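Local coordinates for crystal protein (PDB 2ZTB) that recognises cancer cells and, as a toxin of the aerolysin-like beta-pore-forming type, probably damages their membranes, at residues E6-N11 and G193-N198; D36-A39 and Y45-A48. One frame throughout, in Å; residues are numbered along the deposited sequence.

Contact 1: residues E6-N11 and G193-N198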
loop_
_atom_site.group_PDB
_atom_site.type_symbol
_atom_site.label_atom_id
_atom_site.label_comp_id
_atom_site.label_asym_id
_atom_site.label_seq_id
_atom_site.Cartn_x
_atom_site.Cartn_y
_atom_site.Cartn_z
ATOM N N GLU A 6 17.994 -0.078 2.158
ATOM C CA GLU A 6 18.610 0.991 1.387
ATOM C C GLU A 6 19.249 2.033 2.290
ATOM O O GLU A 6 19.056 2.008 3.504
ATOM C CB GLU A 6 17.607 1.615 0.390
ATOM C CG GLU A 6 16.249 1.983 0.950
ATOM C CD GLU A 6 15.306 2.548 -0.117
ATOM O OE1 GLU A 6 15.121 3.788 -0.146
ATOM O OE2 GLU A 6 14.759 1.755 -0.918
ATOM N N TYR A 7 20.025 2.926 1.684
ATOM C CA TYR A 7 20.679 3.993 2.391
ATOM C C TYR A 7 19.677 4.910 3.081
ATOM O O TYR A 7 18.567 5.160 2.576
ATOM C CB TYR A 7 21.563 4.808 1.447
ATOM C CG TYR A 7 22.840 4.117 1.001
ATOM C CD1 TYR A 7 23.499 3.194 1.823
ATOM C CD2 TYR A 7 23.404 4.408 -0.238
ATOM C CE1 TYR A 7 24.681 2.566 1.410
ATOM C CE2 TYR A 7 24.584 3.792 -0.661
ATOM C CZ TYR A 7 25.223 2.872 0.165
ATOM O OH TYR A 7 26.393 2.259 -0.278
ATOM N N LEU A 8 20.068 5.392 4.256
ATOM C CA LEU A 8 19.337 6.447 4.927
ATOM C C LEU A 8 19.852 7.762 4.338
ATOM O O LEU A 8 21.057 7.907 4.068
ATOM C CB LEU A 8 19.553 6.363 6.438
ATOM C CG LEU A 8 18.801 7.372 7.323
ATOM C CD1 LEU A 8 17.299 7.081 7.364
ATOM C CD2 LEU A 8 19.411 7.395 8.746
ATOM N N MET A 9 18.941 8.697 4.093
ATOM C CA MET A 9 19.303 9.986 3.518
ATOM C C MET A 9 19.104 11.108 4.547
ATOM O O MET A 9 18.336 10.944 5.491
ATOM C CB MET A 9 18.467 10.253 2.261
ATOM C CG MET A 9 18.479 9.109 1.210
ATOM S SD MET A 9 20.094 8.937 0.411
ATOM C CE MET A 9 20.163 10.413 -0.621
ATOM N N PHE A 10 19.792 12.235 4.366
ATOM C CA PHE A 10 19.639 13.389 5.263
ATOM C C PHE A 10 18.222 13.972 5.280
ATOM O O PHE A 10 17.788 14.501 6.315
ATOM C CB PHE A 10 20.665 14.492 4.973
ATOM C CG PHE A 10 21.986 14.314 5.708
ATOM C CD1 PHE A 10 23.162 14.084 5.009
ATOM C CD2 PHE A 10 22.047 14.388 7.096
ATOM C CE1 PHE A 10 24.372 13.922 5.671
ATOM C CE2 PHE A 10 23.257 14.226 7.768
ATOM C CZ PHE A 10 24.421 13.991 7.056
ATOM N N ASN A 11 17.514 13.889 4.146
ATOM C CA ASN A 11 16.166 14.445 4.040
ATOM C C ASN A 11 15.092 13.552 4.658
ATOM O O ASN A 11 13.907 13.865 4.612
ATOM C CB ASN A 11 15.828 14.896 2.599
ATOM C CG ASN A 11 15.617 13.728 1.597
ATOM O OD1 ASN A 11 15.154 13.968 0.483
ATOM N ND2 ASN A 11 15.946 12.498 1.978
ATOM N N GLY A 193 23.628 1.107 11.364
ATOM C CA GLY A 193 24.818 1.672 10.724
ATOM C C GLY A 193 25.311 2.935 11.404
ATOM O O GLY A 193 25.038 3.151 12.579
ATOM N N TYR A 194 26.012 3.789 10.659
ATOM C CA TYR A 194 26.823 4.845 11.274
ATOM C C TYR A 194 26.650 6.223 10.660
ATOM O O TYR A 194 26.259 6.352 9.491
ATOM C CB TYR A 194 28.318 4.461 11.247
ATOM C CG TYR A 194 28.613 3.110 11.866
ATOM C CD1 TYR A 194 28.435 1.933 11.129
ATOM C CD2 TYR A 194 29.069 3.003 13.184
ATOM C CE1 TYR A 194 28.677 0.688 11.681
ATOM C CE2 TYR A 194 29.337 1.747 13.753
ATOM C CZ TYR A 194 29.123 0.598 12.988
ATOM O OH TYR A 194 29.374 -0.650 13.511
ATOM N N PHE A 195 26.932 7.239 11.481
ATOM C CA PHE A 195 27.173 8.607 11.035
ATOM C C PHE A 195 28.639 8.977 11.289
ATOM O O PHE A 195 29.297 8.406 12.177
ATOM C CB PHE A 195 26.299 9.580 11.801
ATOM C CG PHE A 195 24.861 9.623 11.347
ATOM C CD1 PHE A 195 23.977 8.613 11.688
ATOM C CD2 PHE A 195 24.386 10.715 10.637
ATOM C CE1 PHE A 195 22.650 8.663 11.285
ATOM C CE2 PHE A 195 23.060 10.779 10.241
ATOM C CZ PHE A 195 22.186 9.755 10.570
ATOM N N GLY A 196 29.137 9.948 10.521
ATOM C CA GLY A 196 30.518 10.428 10.639
ATOM C C GLY A 196 30.519 11.883 11.067
ATOM O O GLY A 196 29.538 12.587 10.875
ATOM N N ALA A 197 31.606 12.328 11.680
ATOM C CA ALA A 197 31.784 13.738 12.014
ATOM C C ALA A 197 33.245 14.109 11.905
ATOM O O ALA A 197 34.125 13.316 12.264
ATOM C CB ALA A 197 31.255 14.051 13.422
ATOM N N ASN A 198 33.509 15.310 11.399
ATOM C CA ASN A 198 34.879 15.844 11.394
ATOM C C ASN A 198 35.014 17.043 12.307
ATOM O O ASN A 198 34.189 17.961 12.274
ATOM C CB ASN A 198 35.378 16.164 9.977
ATOM C CG ASN A 198 34.531 17.212 9.266
ATOM O OD1 ASN A 198 33.457 16.911 8.742
ATOM N ND2 ASN A 198 35.021 18.450 9.238
#
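Leu8 and Phe10 close on the ring of Phe195, although 181 residues lie between their two segments, a worked example of how an elongated, beta-rich toxin can build a hydrophobic core from distant parts of its sequence. The architecture is that of an aerolysin-like beta-pore-forming toxin, here in its proteolytically activated form. The centre of contact 1 lies toward one end of the long molecule, about 27 Å from the centre of the chain.

Residues 6-11 start as the end of strand 4-7, where Glu6 shares backbone hydrogen bonds with Lys63 and its carboxylate forms a salt bridge to the amine of that lysine. The chain then leaves the strand at Leu8. Even at their closest approach, Leu8 to Gly193, the two backbones stay 9.3 Å apart between CA atoms, and side chains alone span the gap. Leu8 sends its isobutyl group toward residues 193-198, with CG anti to the backbone N (chi1 -177°), and methyl CD2 comes to 4.1 Å from Phe195 CZ. The two side chains cross at about a right angle, and the methyl approaches the ring obliquely.

Two residues on, Phe10 begins a short 3-10 turn. Its CB leaves the backbone across the line to strand 194-198, but the ring end swings nearer and supplies a second apolar partner for Phe195. About half of the 106 Å² buried here belongs to Phe195. Helix 20-31 packs against the same ring through Val23 and Phe27, while Leu40 and residues of helix 215-218 also touch it. No polar bond crosses between the segments. Phe10 CE2 meets the edge of the Phe195 ring, close to its plane, 4.2 Å from Phe195 CE2.

Contact 2: residues D36-A39 and Y45-A48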
loop_
_atom_site.group_PDB
_atom_site.type_symbol
_atom_site.label_atom_id
_atom_site.label_comp_id
_atom_site.label_asym_id
_atom_site.label_seq_id
_atom_site.Cartn_x
_atom_site.Cartn_y
_atom_site.Cartn_z
ATOM N N ASP A 36 32.908 20.301 12.936
ATOM C CA ASP A 36 32.795 21.198 11.807
ATOM C C ASP A 36 31.695 20.715 10.872
ATOM O O ASP A 36 30.924 21.510 10.340
ATOM C CB ASP A 36 34.116 21.242 11.049
ATOM C CG ASP A 36 35.117 22.194 11.651
ATOM O OD1 ASP A 36 34.771 22.994 12.545
ATOM O OD2 ASP A 36 36.277 22.137 11.210
ATOM N N GLY A 37 31.630 19.405 10.668
ATOM C CA GLY A 37 30.646 18.828 9.772
ATOM C C GLY A 37 30.321 17.395 10.121
ATOM O O GLY A 37 30.999 16.785 10.950
ATOM N N ILE A 38 29.294 16.861 9.461
ATOM C CA ILE A 38 28.811 15.497 9.695
ATOM C C ILE A 38 28.622 14.813 8.342
ATOM O O ILE A 38 28.681 15.468 7.316
ATOM C CB ILE A 38 27.498 15.455 10.551
ATOM C CG1 ILE A 38 26.315 16.117 9.813
ATOM C CG2 ILE A 38 27.760 16.046 11.993
ATOM C CD1 ILE A 38 24.930 15.915 10.456
ATOM N N ALA A 39 28.413 13.501 8.348
ATOM C CA ALA A 39 28.379 12.715 7.136
ATOM C C ALA A 39 27.504 11.483 7.296
ATOM O O ALA A 39 27.410 10.913 8.377
ATOM C CB ALA A 39 29.791 12.313 6.726
ATOM N N TYR A 45 26.998 17.234 5.773
ATOM C CA TYR A 45 26.277 18.423 6.212
ATOM C C TYR A 45 27.241 19.355 6.954
ATOM O O TYR A 45 28.229 18.900 7.543
ATOM C CB TYR A 45 25.078 18.038 7.088
ATOM C CG TYR A 45 23.772 18.724 6.706
ATOM C CD1 TYR A 45 22.876 18.127 5.816
ATOM C CD2 TYR A 45 23.446 19.972 7.222
ATOM C CE1 TYR A 45 21.678 18.759 5.462
ATOM C CE2 TYR A 45 22.267 20.613 6.877
ATOM C CZ TYR A 45 21.394 20.009 6.011
ATOM O OH TYR A 45 20.231 20.662 5.703
ATOM N N PHE A 46 26.954 20.653 6.901
ATOM C CA PHE A 46 27.769 21.701 7.522
ATOM C C PHE A 46 29.184 21.754 6.923
ATOM O O PHE A 46 29.364 21.405 5.758
ATOM C CB PHE A 46 27.777 21.588 9.066
ATOM C CG PHE A 46 26.415 21.335 9.668
ATOM C CD1 PHE A 46 26.091 20.083 10.189
ATOM C CD2 PHE A 46 25.449 22.340 9.697
ATOM C CE1 PHE A 46 24.839 19.835 10.730
ATOM C CE2 PHE A 46 24.183 22.094 10.243
ATOM C CZ PHE A 46 23.885 20.838 10.763
ATOM N N ASN A 47 30.173 22.189 7.710
ATOM C CA ASN A 47 31.548 22.366 7.226
ATOM C C ASN A 47 32.321 21.042 7.188
ATOM O O ASN A 47 33.160 20.764 8.061
ATOM C CB ASN A 47 32.273 23.423 8.088
ATOM C CG ASN A 47 33.699 23.717 7.614
ATOM O OD1 ASN A 47 34.050 23.516 6.443
ATOM N ND2 ASN A 47 34.527 24.205 8.533
ATOM N N ALA A 48 32.051 20.240 6.164
ATOM C CA ALA A 48 32.527 18.859 6.119
ATOM C C ALA A 48 33.677 18.560 5.150
ATOM O O ALA A 48 33.893 19.274 4.163
ATOM C CB ALA A 48 31.367 17.921 5.855
HETATM O O HOH W 1 33.425 24.811 10.927
#
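The ring of Phe46 receives Ile38 CD1 at its edge, near its plane and 3.9 Å from Phe46 CE1, while one ring face is covered by Tyr45, whose CD2 stands 3.6 Å above the ring centre of Phe46. The Tyr45 ring in turn has Phe46 CD2 at its own edge, in plane. Arg24 of helix 20-31 adds a cation-pi contact to Phe46. Ile38 puts CG1 between its backbone N and carbonyl carbon (chi1 65°), which lays that branch alongside Tyr45 CB at 3.6 Å.

Beneath these side chains runs the beta hairpin of strands 37-40 and 43-46. Ile38 and Tyr45 are its antiparallel hydrogen-bonded pair: Ile38 N donates to Tyr45 O at 3.0 Å, and Tyr45 N returns a bond to Ile38 O. Gly37 faces Phe46 as a non-hydrogen-bonded pair, and with Asp36 it forms a classic beta bulge opposite Asn198. Past the strand, Asn47 centres an inverse gamma turn and its N makes a weak bond to Asp36 O. The side chains of Asp36 and Asn47 lie side by side, carboxylate and amide planes 30° apart; one water accepts from Asn47 ND2 at 2.7 Å and donates weakly to Asp36 OD1.

Overall arrangement
The two contacts lie on the same side of the chain's centre, their own centres 12 Å apart, and contact 2 is nested within the loop that contact 1 closes. They share one antiparallel sheet, in which strand 168-199 runs beside strand 37-40 of the hairpin. The backbones join directly: Ala39 N probably donates to Gly196 O, and Asn198 N to Gly37 O, each pair 2.9 Å apart. Helix 20-31, which comes between residues 6-11 and the hairpin in sequence, packs against Phe195 of one contact and Ile38 and Phe46 of the other. Early chain segments are thereby built onto a late strand toward one end of the elongated toxin.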